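Ferredoxin-NADP reductase (Neisseria gonorrhoeae MIA_2011_03-10, PDB 5TR9) binds FAD and probably shuttles electrons between NADP(H) and ferredoxin through the flavin, as in other ferredoxin-NADP reductases. Local coordinates at residues 18-24 with 35-40; 154-160 with 188-194; 185-189 with 217-221; 205-210 with 240-245. All coordinates share one frame; numbering follows the deposited sequence.

Interaction 1: 18-24 with 35-40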
loop_
_atom_site.group_PDB
_atom_site.type_symbol
_atom_site.label_atom_id
_atom_site.label_comp_id
_atom_site.label_asym_id
_atom_site.label_seq_id
_atom_site.Cartn_x
_atom_site.Cartn_y
_atom_site.Cartn_z
ATOM N N THR A 18 5.170 22.951 -0.068
ATOM C CA THR A 18 6.440 23.392 -0.624
ATOM C C THR A 18 6.534 22.991 -2.093
ATOM O O THR A 18 5.858 22.063 -2.559
ATOM C CB THR A 18 7.636 22.807 0.136
ATOM O OG1 THR A 18 7.615 21.373 0.035
ATOM C CG2 THR A 18 7.587 23.216 1.596
ATOM N N GLU A 19 7.372 23.724 -2.822
ATOM C CA GLU A 19 7.681 23.411 -4.211
ATOM C C GLU A 19 8.854 22.437 -4.228
ATOM O O GLU A 19 9.952 22.769 -3.761
ATOM C CB GLU A 19 8.016 24.679 -4.992
ATOM C CG GLU A 19 6.859 25.662 -5.124
ATOM C CD GLU A 19 7.196 26.860 -6.003
ATOM O OE1 GLU A 19 8.368 27.008 -6.407
ATOM O OE2 GLU A 19 6.283 27.657 -6.293
ATOM N N GLU A 20 8.616 21.240 -4.743
ATOM C CA GLU A 20 9.643 20.222 -4.879
ATOM C C GLU A 20 9.910 19.957 -6.360
ATOM O O GLU A 20 9.318 20.581 -7.247
ATOM C CB GLU A 20 9.224 18.950 -4.139
ATOM C CG GLU A 20 8.960 19.179 -2.644
ATOM C CD GLU A 20 10.140 19.808 -1.918
ATOM O OE1 GLU A 20 11.301 19.485 -2.256
ATOM O OE2 GLU A 20 9.907 20.637 -1.006
ATOM N N LYS A 21 10.828 19.031 -6.633
ATOM C CA LYS A 21 11.215 18.695 -7.999
ATOM C C LYS A 21 10.983 17.214 -8.261
ATOM O O LYS A 21 11.259 16.374 -7.397
ATOM C CB LYS A 21 12.698 19.009 -8.250
ATOM C CG LYS A 21 13.077 20.478 -8.131
ATOM C CD LYS A 21 12.816 21.207 -9.420
ATOM C CE LYS A 21 13.536 22.555 -9.445
ATOM N NZ LYS A 21 13.084 23.440 -8.334
ATOM N N ILE A 22 10.491 16.896 -9.462
ATOM C CA ILE A 22 10.503 15.511 -9.928
ATOM C C ILE A 22 11.948 15.092 -10.144
ATOM O O ILE A 22 12.699 15.764 -10.857
ATOM C CB ILE A 22 9.699 15.357 -11.230
ATOM C CG1 ILE A 22 8.234 15.773 -11.053
ATOM C CG2 ILE A 22 9.829 13.923 -11.777
ATOM C CD1 ILE A 22 7.475 14.935 -10.060
ATOM N N LEU A 23 12.348 13.977 -9.533
ATOM C CA LEU A 23 13.706 13.484 -9.725
ATOM C C LEU A 23 13.791 12.469 -10.859
ATOM O O LEU A 23 14.740 12.506 -11.651
ATOM C CB LEU A 23 14.238 12.878 -8.423
ATOM C CG LEU A 23 14.215 13.844 -7.230
ATOM C CD1 LEU A 23 14.732 13.153 -5.983
ATOM C CD2 LEU A 23 15.026 15.086 -7.510
ATOM N N TRP A 24 12.811 11.575 -10.970
ATOM C CA TRP A 24 12.814 10.596 -12.047
ATOM C C TRP A 24 11.458 9.914 -12.074
ATOM O O TRP A 24 10.746 9.883 -11.068
ATOM C CB TRP A 24 13.938 9.556 -11.882
ATOM C CG TRP A 24 14.052 8.903 -10.507
ATOM C CD1 TRP A 24 14.946 9.220 -9.514
ATOM C CD2 TRP A 24 13.286 7.795 -10.013
ATOM N NE1 TRP A 24 14.755 8.401 -8.425
ATOM C CE2 TRP A 24 13.751 7.508 -8.708
ATOM C CE3 TRP A 24 12.249 7.020 -10.546
ATOM C CZ2 TRP A 24 13.205 6.484 -7.925
ATOM C CZ3 TRP A 24 11.713 5.999 -9.773
ATOM C CH2 TRP A 24 12.184 5.745 -8.473
ATOM N N PHE A 35 7.807 7.022 -9.119
ATOM C CA PHE A 35 8.569 8.244 -9.324
ATOM C C PHE A 35 9.035 8.765 -7.978
ATOM O O PHE A 35 8.447 8.455 -6.938
ATOM C CB PHE A 35 7.766 9.321 -10.089
ATOM C CG PHE A 35 6.509 9.796 -9.385
ATOM C CD1 PHE A 35 5.304 9.112 -9.537
ATOM C CD2 PHE A 35 6.517 10.972 -8.633
ATOM C CE1 PHE A 35 4.136 9.562 -8.921
ATOM C CE2 PHE A 35 5.348 11.435 -8.012
ATOM C CZ PHE A 35 4.152 10.728 -8.155
ATOM N N ALA A 36 10.127 9.522 -8.005
ATOM C CA ALA A 36 10.697 10.103 -6.801
ATOM C C ALA A 36 10.688 11.617 -6.922
ATOM O O ALA A 36 10.859 12.169 -8.019
ATOM C CB ALA A 36 12.130 9.622 -6.576
ATOM N N ILE A 37 10.509 12.280 -5.781
ATOM C CA ILE A 37 10.565 13.731 -5.705
ATOM C C ILE A 37 11.517 14.119 -4.580
ATOM O O ILE A 37 11.823 13.321 -3.686
ATOM C CB ILE A 37 9.173 14.362 -5.480
ATOM C CG1 ILE A 37 8.672 14.080 -4.056
ATOM C CG2 ILE A 37 8.147 13.828 -6.493
ATOM C CD1 ILE A 37 7.342 14.765 -3.748
ATOM N N SER A 38 12.005 15.356 -4.642
ATOM C CA SER A 38 12.852 15.854 -3.566
ATOM C C SER A 38 12.058 15.942 -2.267
ATOM O O SER A 38 10.837 16.164 -2.265
ATOM C CB SER A 38 13.455 17.218 -3.927
ATOM O OG SER A 38 12.464 18.163 -4.303
ATOM N N ARG A 39 12.765 15.729 -1.160
ATOM C CA ARG A 39 12.165 15.648 0.168
ATOM C C ARG A 39 12.732 16.761 1.029
ATOM O O ARG A 39 13.949 16.766 1.300
ATOM C CB ARG A 39 12.438 14.290 0.820
ATOM C CG ARG A 39 11.818 14.188 2.199
ATOM C CD ARG A 39 12.131 12.864 2.856
ATOM N NE ARG A 39 11.472 12.786 4.155
ATOM C CZ ARG A 39 11.463 11.693 4.898
ATOM N NH1 ARG A 39 12.099 10.619 4.462
ATOM N NH2 ARG A 39 10.835 11.682 6.072
ATOM N N PRO A 40 11.926 17.716 1.477
ATOM C CA PRO A 40 12.464 18.745 2.365
ATOM C C PRO A 40 12.861 18.147 3.701
ATOM O O PRO A 40 12.313 17.133 4.150
ATOM C CB PRO A 40 11.313 19.750 2.508
ATOM C CG PRO A 40 10.105 19.053 2.095
ATOM C CD PRO A 40 10.500 17.925 1.175
#

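Interaction 2: 154-160 with 188-194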
loop_
_atom_site.group_PDB
_atom_site.type_symbol
_atom_site.label_atom_id
_atom_site.label_comp_id
_atom_site.label_asym_id
_atom_site.label_seq_id
_atom_site.Cartn_x
_atom_site.Cartn_y
_atom_site.Cartn_z
ATOM N N ILE A 154 -0.348 -9.874 0.969
ATOM C CA ILE A 154 -1.135 -10.474 -0.105
ATOM C C ILE A 154 -1.478 -9.347 -1.070
ATOM O O ILE A 154 -2.189 -8.402 -0.693
ATOM C CB ILE A 154 -2.412 -11.150 0.429
ATOM C CG1 ILE A 154 -2.120 -12.338 1.360
ATOM C CG2 ILE A 154 -3.260 -11.664 -0.743
ATOM C CD1 ILE A 154 -1.559 -12.016 2.719
ATOM N N HIS A 155 -0.967 -9.419 -2.310
ATOM C CA HIS A 155 -1.210 -8.371 -3.311
ATOM C C HIS A 155 -2.074 -8.925 -4.438
ATOM O O HIS A 155 -1.615 -9.767 -5.223
ATOM C CB HIS A 155 0.100 -7.814 -3.873
ATOM C CG HIS A 155 -0.090 -6.609 -4.753
ATOM N ND1 HIS A 155 0.793 -6.278 -5.761
ATOM C CD2 HIS A 155 -1.058 -5.660 -4.769
ATOM C CE1 HIS A 155 0.384 -5.166 -6.349
ATOM N NE2 HIS A 155 -0.740 -4.773 -5.769
ATOM N N SER A 156 -3.303 -8.429 -4.528
ATOM C CA SER A 156 -4.252 -8.804 -5.577
ATOM C C SER A 156 -4.216 -7.791 -6.716
ATOM O O SER A 156 -4.313 -6.582 -6.483
ATOM C CB SER A 156 -5.666 -8.892 -4.995
ATOM O OG SER A 156 -6.662 -8.995 -6.006
ATOM N N VAL A 157 -4.106 -8.292 -7.948
ATOM C CA VAL A 157 -4.225 -7.494 -9.164
ATOM C C VAL A 157 -5.010 -8.331 -10.165
ATOM O O VAL A 157 -5.282 -9.509 -9.934
ATOM C CB VAL A 157 -2.856 -7.108 -9.753
ATOM C CG1 VAL A 157 -2.048 -6.268 -8.747
ATOM C CG2 VAL A 157 -2.089 -8.368 -10.142
ATOM N N SER A 158 -5.341 -7.731 -11.310
ATOM C CA SER A 158 -6.080 -8.498 -12.316
ATOM C C SER A 158 -5.182 -9.441 -13.114
ATOM O O SER A 158 -5.540 -10.606 -13.344
ATOM C CB SER A 158 -6.799 -7.554 -13.273
ATOM O OG SER A 158 -7.821 -6.817 -12.612
ATOM N N PHE A 159 -4.030 -8.953 -13.572
ATOM C CA PHE A 159 -3.145 -9.692 -14.467
ATOM C C PHE A 159 -1.719 -9.651 -13.940
ATOM O O PHE A 159 -1.333 -8.677 -13.284
ATOM C CB PHE A 159 -3.193 -9.100 -15.885
ATOM C CG PHE A 159 -4.538 -9.251 -16.544
ATOM C CD1 PHE A 159 -4.857 -10.416 -17.225
ATOM C CD2 PHE A 159 -5.501 -8.256 -16.421
ATOM C CE1 PHE A 159 -6.112 -10.576 -17.812
ATOM C CE2 PHE A 159 -6.752 -8.405 -17.000
ATOM C CZ PHE A 159 -7.058 -9.564 -17.692
ATOM N N PRO A 160 -0.918 -10.693 -14.205
ATOM C CA PRO A 160 0.419 -10.778 -13.578
ATOM C C PRO A 160 1.359 -9.647 -13.957
ATOM O O PRO A 160 2.289 -9.362 -13.185
ATOM C CB PRO A 160 0.954 -12.140 -14.049
ATOM C CG PRO A 160 0.125 -12.510 -15.242
ATOM C CD PRO A 160 -1.229 -11.883 -15.019
ATOM N N VAL A 188 2.327 -13.288 -1.035
ATOM C CA VAL A 188 1.385 -14.092 -1.810
ATOM C C VAL A 188 0.801 -13.223 -2.916
ATOM O O VAL A 188 -0.029 -12.345 -2.640
ATOM C CB VAL A 188 0.269 -14.654 -0.918
ATOM C CG1 VAL A 188 -0.715 -15.465 -1.754
ATOM C CG2 VAL A 188 0.868 -15.515 0.198
ATOM N N PRO A 189 1.200 -13.414 -4.172
ATOM C CA PRO A 189 0.549 -12.682 -5.261
ATOM C C PRO A 189 -0.762 -13.353 -5.636
ATOM O O PRO A 189 -0.877 -14.581 -5.620
ATOM C CB PRO A 189 1.570 -12.768 -6.403
ATOM C CG PRO A 189 2.303 -14.050 -6.157
ATOM C CD PRO A 189 2.313 -14.263 -4.645
ATOM N N VAL A 190 -1.751 -12.533 -5.975
ATOM C CA VAL A 190 -3.072 -12.998 -6.389
ATOM C C VAL A 190 -3.399 -12.329 -7.717
ATOM O O VAL A 190 -3.312 -11.107 -7.825
ATOM C CB VAL A 190 -4.146 -12.649 -5.342
ATOM C CG1 VAL A 190 -5.531 -12.971 -5.863
ATOM C CG2 VAL A 190 -3.896 -13.390 -4.038
ATOM N N THR A 191 -3.754 -13.115 -8.736
ATOM C CA THR A 191 -4.215 -12.520 -9.991
ATOM C C THR A 191 -5.660 -12.947 -10.218
ATOM O O THR A 191 -5.936 -14.135 -10.416
ATOM C CB THR A 191 -3.310 -12.907 -11.165
ATOM O OG1 THR A 191 -3.179 -14.329 -11.260
ATOM C CG2 THR A 191 -1.918 -12.296 -10.971
ATOM N N THR A 192 -6.579 -11.977 -10.184
ATOM C CA THR A 192 -7.998 -12.324 -10.180
ATOM C C THR A 192 -8.547 -12.682 -11.556
ATOM O O THR A 192 -9.582 -13.359 -11.635
ATOM C CB THR A 192 -8.822 -11.180 -9.599
ATOM O OG1 THR A 192 -8.730 -10.037 -10.463
ATOM C CG2 THR A 192 -8.310 -10.822 -8.211
ATOM N N ARG A 193 -7.905 -12.242 -12.641
ATOM C CA ARG A 193 -8.454 -12.445 -13.979
ATOM C C ARG A 193 -7.525 -13.243 -14.878
ATOM O O ARG A 193 -7.776 -13.338 -16.088
ATOM C CB ARG A 193 -8.782 -11.098 -14.627
ATOM C CG ARG A 193 -9.699 -10.235 -13.758
ATOM C CD ARG A 193 -10.283 -9.067 -14.526
ATOM N NE ARG A 193 -11.207 -9.461 -15.597
ATOM C CZ ARG A 193 -12.508 -9.699 -15.431
ATOM N NH1 ARG A 193 -13.267 -10.006 -16.477
ATOM N NH2 ARG A 193 -13.056 -9.629 -14.222
ATOM N N ALA A 194 -6.484 -13.850 -14.319
ATOM C CA ALA A 194 -5.513 -14.584 -15.107
ATOM C C ALA A 194 -4.925 -15.680 -14.241
ATOM O O ALA A 194 -4.935 -15.596 -13.014
ATOM C CB ALA A 194 -4.407 -13.663 -15.639
HETATM O O HOH W 1 -8.621 -7.437 -10.007
#

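Interaction 3: 185-189 with 217-221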
loop_
_atom_site.group_PDB
_atom_site.type_symbol
_atom_site.label_atom_id
_atom_site.label_comp_id
_atom_site.label_asym_id
_atom_site.label_seq_id
_atom_site.Cartn_x
_atom_site.Cartn_y
_atom_site.Cartn_z
ATOM N N PHE A 185 8.918 -13.394 6.601
ATOM C CA PHE A 185 8.113 -12.574 5.714
ATOM C C PHE A 185 7.559 -13.478 4.623
ATOM O O PHE A 185 8.295 -14.304 4.076
ATOM C CB PHE A 185 8.927 -11.440 5.088
ATOM C CG PHE A 185 8.209 -10.752 3.967
ATOM C CD1 PHE A 185 7.139 -9.912 4.229
ATOM C CD2 PHE A 185 8.572 -10.972 2.644
ATOM C CE1 PHE A 185 6.448 -9.294 3.194
ATOM C CE2 PHE A 185 7.893 -10.346 1.607
ATOM C CZ PHE A 185 6.827 -9.504 1.884
ATOM N N ARG A 186 6.263 -13.356 4.345
ATOM C CA ARG A 186 5.596 -14.126 3.305
ATOM C C ARG A 186 4.949 -13.174 2.315
ATOM O O ARG A 186 4.286 -12.210 2.715
ATOM C CB ARG A 186 4.517 -15.056 3.877
ATOM C CG ARG A 186 5.023 -16.224 4.718
ATOM C CD ARG A 186 5.529 -15.788 6.089
ATOM N NE ARG A 186 5.656 -16.934 6.988
ATOM C CZ ARG A 186 4.691 -17.348 7.802
ATOM N NH1 ARG A 186 3.528 -16.697 7.840
ATOM N NH2 ARG A 186 4.888 -18.411 8.576
ATOM N N PHE A 187 5.119 -13.453 1.025
ATOM C CA PHE A 187 4.449 -12.703 -0.028
ATOM C C PHE A 187 3.592 -13.649 -0.854
ATOM O O PHE A 187 4.078 -14.684 -1.323
ATOM C CB PHE A 187 5.470 -11.990 -0.927
ATOM C CG PHE A 187 4.852 -11.308 -2.118
ATOM C CD1 PHE A 187 3.958 -10.260 -1.948
ATOM C CD2 PHE A 187 5.158 -11.726 -3.404
ATOM C CE1 PHE A 187 3.381 -9.619 -3.049
ATOM C CE2 PHE A 187 4.590 -11.087 -4.504
ATOM C CZ PHE A 187 3.703 -10.042 -4.324
ATOM N N VAL A 188 2.327 -13.288 -1.035
ATOM C CA VAL A 188 1.385 -14.092 -1.810
ATOM C C VAL A 188 0.801 -13.223 -2.916
ATOM O O VAL A 188 -0.029 -12.345 -2.640
ATOM C CB VAL A 188 0.269 -14.654 -0.918
ATOM C CG1 VAL A 188 -0.715 -15.465 -1.754
ATOM C CG2 VAL A 188 0.868 -15.515 0.198
ATOM N N PRO A 189 1.200 -13.414 -4.172
ATOM C CA PRO A 189 0.549 -12.682 -5.261
ATOM C C PRO A 189 -0.762 -13.353 -5.636
ATOM O O PRO A 189 -0.877 -14.581 -5.620
ATOM C CB PRO A 189 1.570 -12.768 -6.403
ATOM C CG PRO A 189 2.303 -14.050 -6.157
ATOM C CD PRO A 189 2.313 -14.263 -4.645
ATOM N N ALA A 217 -1.834 -20.693 2.185
ATOM C CA ALA A 217 -0.672 -20.165 1.473
ATOM C C ALA A 217 0.377 -19.623 2.434
ATOM O O ALA A 217 1.580 -19.682 2.141
ATOM C CB ALA A 217 -1.105 -19.076 0.490
ATOM N N LEU A 218 -0.055 -19.099 3.584
ATOM C CA LEU A 218 0.849 -18.555 4.590
ATOM C C LEU A 218 1.398 -19.608 5.538
ATOM O O LEU A 218 2.356 -19.315 6.263
ATOM C CB LEU A 218 0.143 -17.473 5.412
ATOM C CG LEU A 218 -0.322 -16.254 4.609
ATOM C CD1 LEU A 218 -1.023 -15.241 5.514
ATOM C CD2 LEU A 218 0.858 -15.574 3.882
ATOM N N HIS A 219 0.812 -20.807 5.566
ATOM C CA HIS A 219 1.217 -21.863 6.498
ATOM C C HIS A 219 1.167 -21.365 7.939
ATOM O O HIS A 219 1.998 -21.730 8.773
ATOM C CB HIS A 219 2.603 -22.407 6.160
ATOM C CG HIS A 219 2.744 -22.847 4.737
ATOM N ND1 HIS A 219 2.242 -24.046 4.277
ATOM C CD2 HIS A 219 3.326 -22.248 3.671
ATOM C CE1 HIS A 219 2.514 -24.169 2.990
ATOM N NE2 HIS A 219 3.170 -23.092 2.598
ATOM N N THR A 220 0.180 -20.519 8.224
ATOM C CA THR A 220 -0.015 -19.914 9.536
ATOM C C THR A 220 -1.510 -19.868 9.802
ATOM O O THR A 220 -2.249 -19.255 9.027
ATOM C CB THR A 220 0.569 -18.494 9.589
ATOM O OG1 THR A 220 1.968 -18.530 9.283
ATOM C CG2 THR A 220 0.369 -17.878 10.969
ATOM N N LYS A 221 -1.953 -20.512 10.880
ATOM C CA LYS A 221 -3.359 -20.426 11.253
ATOM C C LYS A 221 -3.701 -18.992 11.635
ATOM O O LYS A 221 -2.970 -18.347 12.393
ATOM C CB LYS A 221 -3.667 -21.375 12.411
#

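Interaction 4: 205-210 with 240-245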
loop_
_atom_site.group_PDB
_atom_site.type_symbol
_atom_site.label_atom_id
_atom_site.label_comp_id
_atom_site.label_asym_id
_atom_site.label_seq_id
_atom_site.Cartn_x
_atom_site.Cartn_y
_atom_site.Cartn_z
ATOM N N ILE A 205 -9.712 -11.594 -2.928
ATOM C CA ILE A 205 -9.285 -11.807 -1.541
ATOM C C ILE A 205 -10.417 -12.199 -0.596
ATOM O O ILE A 205 -10.200 -13.095 0.236
ATOM C CB ILE A 205 -8.519 -10.573 -1.043
ATOM C CG1 ILE A 205 -7.099 -10.611 -1.642
ATOM C CG2 ILE A 205 -8.457 -10.546 0.484
ATOM C CD1 ILE A 205 -6.264 -9.341 -1.417
ATOM N N PRO A 206 -11.625 -11.616 -0.651
ATOM C CA PRO A 206 -12.667 -12.073 0.289
ATOM C C PRO A 206 -12.974 -13.548 0.138
ATOM O O PRO A 206 -13.108 -14.250 1.149
ATOM C CB PRO A 206 -13.877 -11.188 -0.062
ATOM C CG PRO A 206 -13.248 -9.945 -0.625
ATOM C CD PRO A 206 -12.071 -10.443 -1.423
ATOM N N GLU A 207 -13.027 -14.050 -1.101
ATOM C CA GLU A 207 -13.265 -15.476 -1.307
ATOM C C GLU A 207 -12.101 -16.316 -0.787
ATOM O O GLU A 207 -12.315 -17.391 -0.204
ATOM C CB GLU A 207 -13.520 -15.774 -2.788
ATOM C CG GLU A 207 -13.895 -17.254 -3.013
ATOM C CD GLU A 207 -14.325 -17.582 -4.435
ATOM O OE1 GLU A 207 -14.343 -16.675 -5.294
ATOM O OE2 GLU A 207 -14.645 -18.764 -4.691
ATOM N N LEU A 208 -10.866 -15.846 -0.993
ATOM C CA LEU A 208 -9.685 -16.565 -0.514
ATOM C C LEU A 208 -9.571 -16.565 1.003
ATOM O O LEU A 208 -8.903 -17.445 1.563
ATOM C CB LEU A 208 -8.423 -15.963 -1.123
ATOM C CG LEU A 208 -8.344 -15.987 -2.649
ATOM C CD1 LEU A 208 -7.214 -15.081 -3.106
ATOM C CD2 LEU A 208 -8.154 -17.418 -3.172
ATOM N N LEU A 209 -10.187 -15.594 1.681
ATOM C CA LEU A 209 -10.301 -15.673 3.133
ATOM C C LEU A 209 -11.350 -16.696 3.541
ATOM O O LEU A 209 -11.119 -17.518 4.438
ATOM C CB LEU A 209 -10.652 -14.298 3.702
ATOM C CG LEU A 209 -9.560 -13.241 3.643
ATOM C CD1 LEU A 209 -10.139 -11.860 3.957
ATOM C CD2 LEU A 209 -8.408 -13.580 4.600
ATOM N N LYS A 210 -12.513 -16.662 2.882
ATOM C CA LYS A 210 -13.600 -17.578 3.218
ATOM C C LYS A 210 -13.176 -19.035 3.079
ATOM O O LYS A 210 -13.522 -19.868 3.923
ATOM C CB LYS A 210 -14.810 -17.314 2.323
ATOM C CG LYS A 210 -15.524 -15.996 2.538
ATOM C CD LYS A 210 -16.748 -15.935 1.623
ATOM C CE LYS A 210 -17.441 -14.583 1.656
ATOM N NZ LYS A 210 -16.683 -13.553 0.900
ATOM N N ASP A 240 -15.793 -5.452 1.095
ATOM C CA ASP A 240 -16.071 -6.887 1.069
ATOM C C ASP A 240 -15.127 -7.655 1.993
ATOM O O ASP A 240 -15.545 -8.604 2.668
ATOM C CB ASP A 240 -15.955 -7.427 -0.356
ATOM C CG ASP A 240 -17.106 -7.004 -1.257
ATOM O OD1 ASP A 240 -18.138 -6.496 -0.755
ATOM O OD2 ASP A 240 -16.973 -7.204 -2.489
ATOM N N THR A 241 -13.852 -7.259 2.030
ATOM C CA THR A 241 -12.894 -7.915 2.920
ATOM C C THR A 241 -13.248 -7.658 4.380
ATOM O O THR A 241 -13.233 -8.582 5.204
ATOM C CB THR A 241 -11.483 -7.422 2.605
ATOM O OG1 THR A 241 -11.183 -7.696 1.229
ATOM C CG2 THR A 241 -10.437 -8.098 3.501
ATOM N N PHE A 242 -13.573 -6.408 4.713
ATOM C CA PHE A 242 -13.973 -6.069 6.082
ATOM C C PHE A 242 -15.185 -6.884 6.519
ATOM O O PHE A 242 -15.188 -7.491 7.600
ATOM C CB PHE A 242 -14.266 -4.570 6.166
ATOM C CG PHE A 242 -14.829 -4.129 7.489
ATOM C CD1 PHE A 242 -14.067 -4.195 8.635
ATOM C CD2 PHE A 242 -16.114 -3.623 7.575
ATOM C CE1 PHE A 242 -14.600 -3.798 9.853
ATOM C CE2 PHE A 242 -16.643 -3.204 8.796
ATOM C CZ PHE A 242 -15.875 -3.287 9.930
ATOM N N GLN A 243 -16.222 -6.932 5.678
ATOM C CA GLN A 243 -17.431 -7.661 6.046
ATOM C C GLN A 243 -17.152 -9.148 6.193
ATOM O O GLN A 243 -17.727 -9.805 7.070
ATOM C CB GLN A 243 -18.529 -7.412 5.017
ATOM C CG GLN A 243 -18.934 -5.955 4.978
ATOM C CD GLN A 243 -20.106 -5.669 4.079
ATOM O OE1 GLN A 243 -20.585 -6.539 3.329
ATOM N NE2 GLN A 243 -20.603 -4.431 4.156
ATOM N N THR A 244 -16.268 -9.692 5.348
ATOM C CA THR A 244 -15.891 -11.100 5.453
ATOM C C THR A 244 -15.167 -11.380 6.763
ATOM O O THR A 244 -15.477 -12.364 7.452
ATOM C CB THR A 244 -15.034 -11.493 4.247
ATOM O OG1 THR A 244 -15.847 -11.440 3.071
ATOM C CG2 THR A 244 -14.477 -12.912 4.401
ATOM N N LEU A 245 -14.225 -10.504 7.142
ATOM C CA LEU A 245 -13.511 -10.684 8.405
ATOM C C LEU A 245 -14.447 -10.545 9.604
ATOM O O LEU A 245 -14.329 -11.296 10.580
ATOM C CB LEU A 245 -12.345 -9.689 8.495
ATOM C CG LEU A 245 -11.214 -9.969 7.495
ATOM C CD1 LEU A 245 -10.185 -8.846 7.555
ATOM C CD2 LEU A 245 -10.572 -11.321 7.807
#

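Interaction 1: 18-24 with 35-40
Residues 18-24 and 35-40 run antiparallel as the two arms of a beta hairpin, with Ile22 and Ile37 as a non-hydrogen-bonded pair and a classic beta bulge where Leu23 and Trp24 both face Ala36. At the bulge, Leu23 N donates to Ala36 O (2.8 Å) and Ala36 N donates to Trp24 O (3.1 Å). The Trp24 ring folds back over the partner strand, CG held between the backbone N and carbonyl carbon (chi1 49°), and Ala36 CB sits over the face of its five-membered ring, a CH-pi contact 3.7 Å from the centroid. On the other face of the sheet Ile22 CD1 meets Ile37 CG2 at 3.8 Å, beside the ring of Phe35. Farther along, Ser38 N donates to Lys21 O, while Lys21 N turns to the side-chain oxygen Ser38 OG (3.0 Å), which donates a hydrogen bond to Glu20 OE1 (2.7 Å) on the anti lone pair. Glu20 OE2 in turn accepts from Thr18 OG1 (2.6 Å), also through its anti lone pair, and lies against the ring of Pro40. With a hydroxyl bonded to each oxygen, the buried carboxylate is probably restrained in rotation, and these two donors probably help to stabilise its negative charge.

Interaction 2: 154-160 with 188-194
Arg193 CB lies over one face of the Phe159 ring, a CH-pi contact 4.2 Å from the centroid, while Ala194 CB approaches the same ring obliquely, 3.6 Å from Phe159 CD1. The Arg193 guanidinium is not stacked there, its plane being turned 63° from the ring. Farther back, the imidazole of His155 has Val157 CG1 over one face and is tied through NE2 to Gly129 O. The two strands are parallel, at 17°, and joined by alternating backbone bonds: Val188 O takes His155 N, and His155 O takes Val190 N. Val190 O and Val157 O continue the pattern with Val157 N and Thr192 N; past the strand ends the alternation stops, and Arg193 N, next to Thr192 N, bonds to Ser158 O. On one side of the sheet Ile154 CG2 packs on Val190 CG2 (3.8 Å), and Ser156 OG, anti to its own N (chi1 169°), comes 3.3 Å from Thr192 CG2. A water joins Ser158 OG (2.8 Å) and Thr192 OG1 (2.6 Å) beyond the last paired residues. Thr191 OG1 reaches forward to Ala194 O at 2.8 Å, bridging the turn after the strand, and is also bonded to Asn196 ND2. In the parallel sheet of the NAD-binding domain, strand 150-157 lies between 185-191 and 122-128; helix 205-210 covers the face of Ile154, Ser156 and Val190, and strand 200-201 borders 185-191 on its far side.

Interaction 3: 185-189 with 217-221
Polar contact here centres on the guanidinium of Arg186, which reaches from strand 185-191 to the turn after helix 213-218. Its NH1 donates to Thr220 OG1 at 2.8 Å, with the hydroxyl at the edge of the guanidinium and only 12° out of its plane; NH2 of Arg186 is 3.0 Å from the same oxygen. Leu218 O stands differently, over one face of the group, 3.3 Å from Arg186 NH1 but at a poor angle for bonding. NH1 has a further acceptor in Asn152 OD1, on the neighbouring strand 150-157. A bend at chi2 (73°) turns the arginine chain along the surface of the helix end. The apolar part of the contact lies at the foot of this chain. Leu218 CD2 touches both Arg186 CB and Val188 CG2, 3.7 Å from each, and Val188 CG2 also meets Ala217 CB at 4.1 Å. The helix closes in a Schellman motif, with His219 at positive phi, and this reversal delivers Thr220 to the arginine. The two acceptors on NH1 probably restrain the guanidinium, and the Leu218 carbonyl, at the negative end of its helix, would be expected to favour the positive charge above it.

Interaction 4: 205-210 with 240-245
Two helices on one face of the parallel sheet in the NAD-binding domain meet through Pro206, Leu209 and Lys210 of 205-210 and Thr241, Thr244 and Leu245 of 235-247. The axes of the two segments approach to 9.0 Å and run nearly parallel, 17° apart. The backbones come nearest at Pro206 and Thr241, and the proline ring fills this approach: its CG lies 3.6 Å from Thr241 OG1 and 3.7 Å from Asp240 CB, while CB rests against the hydroxyl of Thr244. The pair belongs to the helix layer on one side of the parallel alpha/beta sheet, the Rossmann-like NAD-binding half of this reductase, and the contact has a sheet-facing side and an outer one. Toward the sheet, Leu209 CD1 touches both Thr241 CG2 (3.8 Å) and Leu245 CD2 (3.9 Å), and Leu245 packs onward against Phe229 and Ile231 of strand 227-233. Thr241 OG1 turns to Met237 O in its own helix, which satisfies the hydroxyl beside the proline ring. On the outer side, the chain of Lys210 is extended until a turn at chi4 (75°), and NZ donates to Thr244 OG1 at 3.1 Å; the same hydroxyl donates to Asp240 O at 2.9 Å, from the carbonyl face opposite to Thr244 N. Gripped by donor and acceptor alike, Thr244 OG1 has its rotation set, and its methyl CG2 is turned to Lys210 CG, 3.8 Å away.

Overall arrangement
From the N terminus, interaction 1 comes first and closes the short hairpin between strands 17-27 and 32-38 in the antiparallel sheet of the FAD-binding part. The other three all lie in the NAD-binding domain, about 31 to 37 Å away between centres. Interaction 2 brings strand 185-191 beside 150-157 across 27 intervening residues. Interaction 3 starts on that same strand, sharing Val188 and Pro189, and closes at the end of helix 213-218. Interaction 4 opens inside the loop of interaction 3 and closes beyond it, so the two cross. It touches interaction 2 where Ile205 and Leu208 pack on Ile154, Ser156 and Val190, tying the helix layer to the sheet.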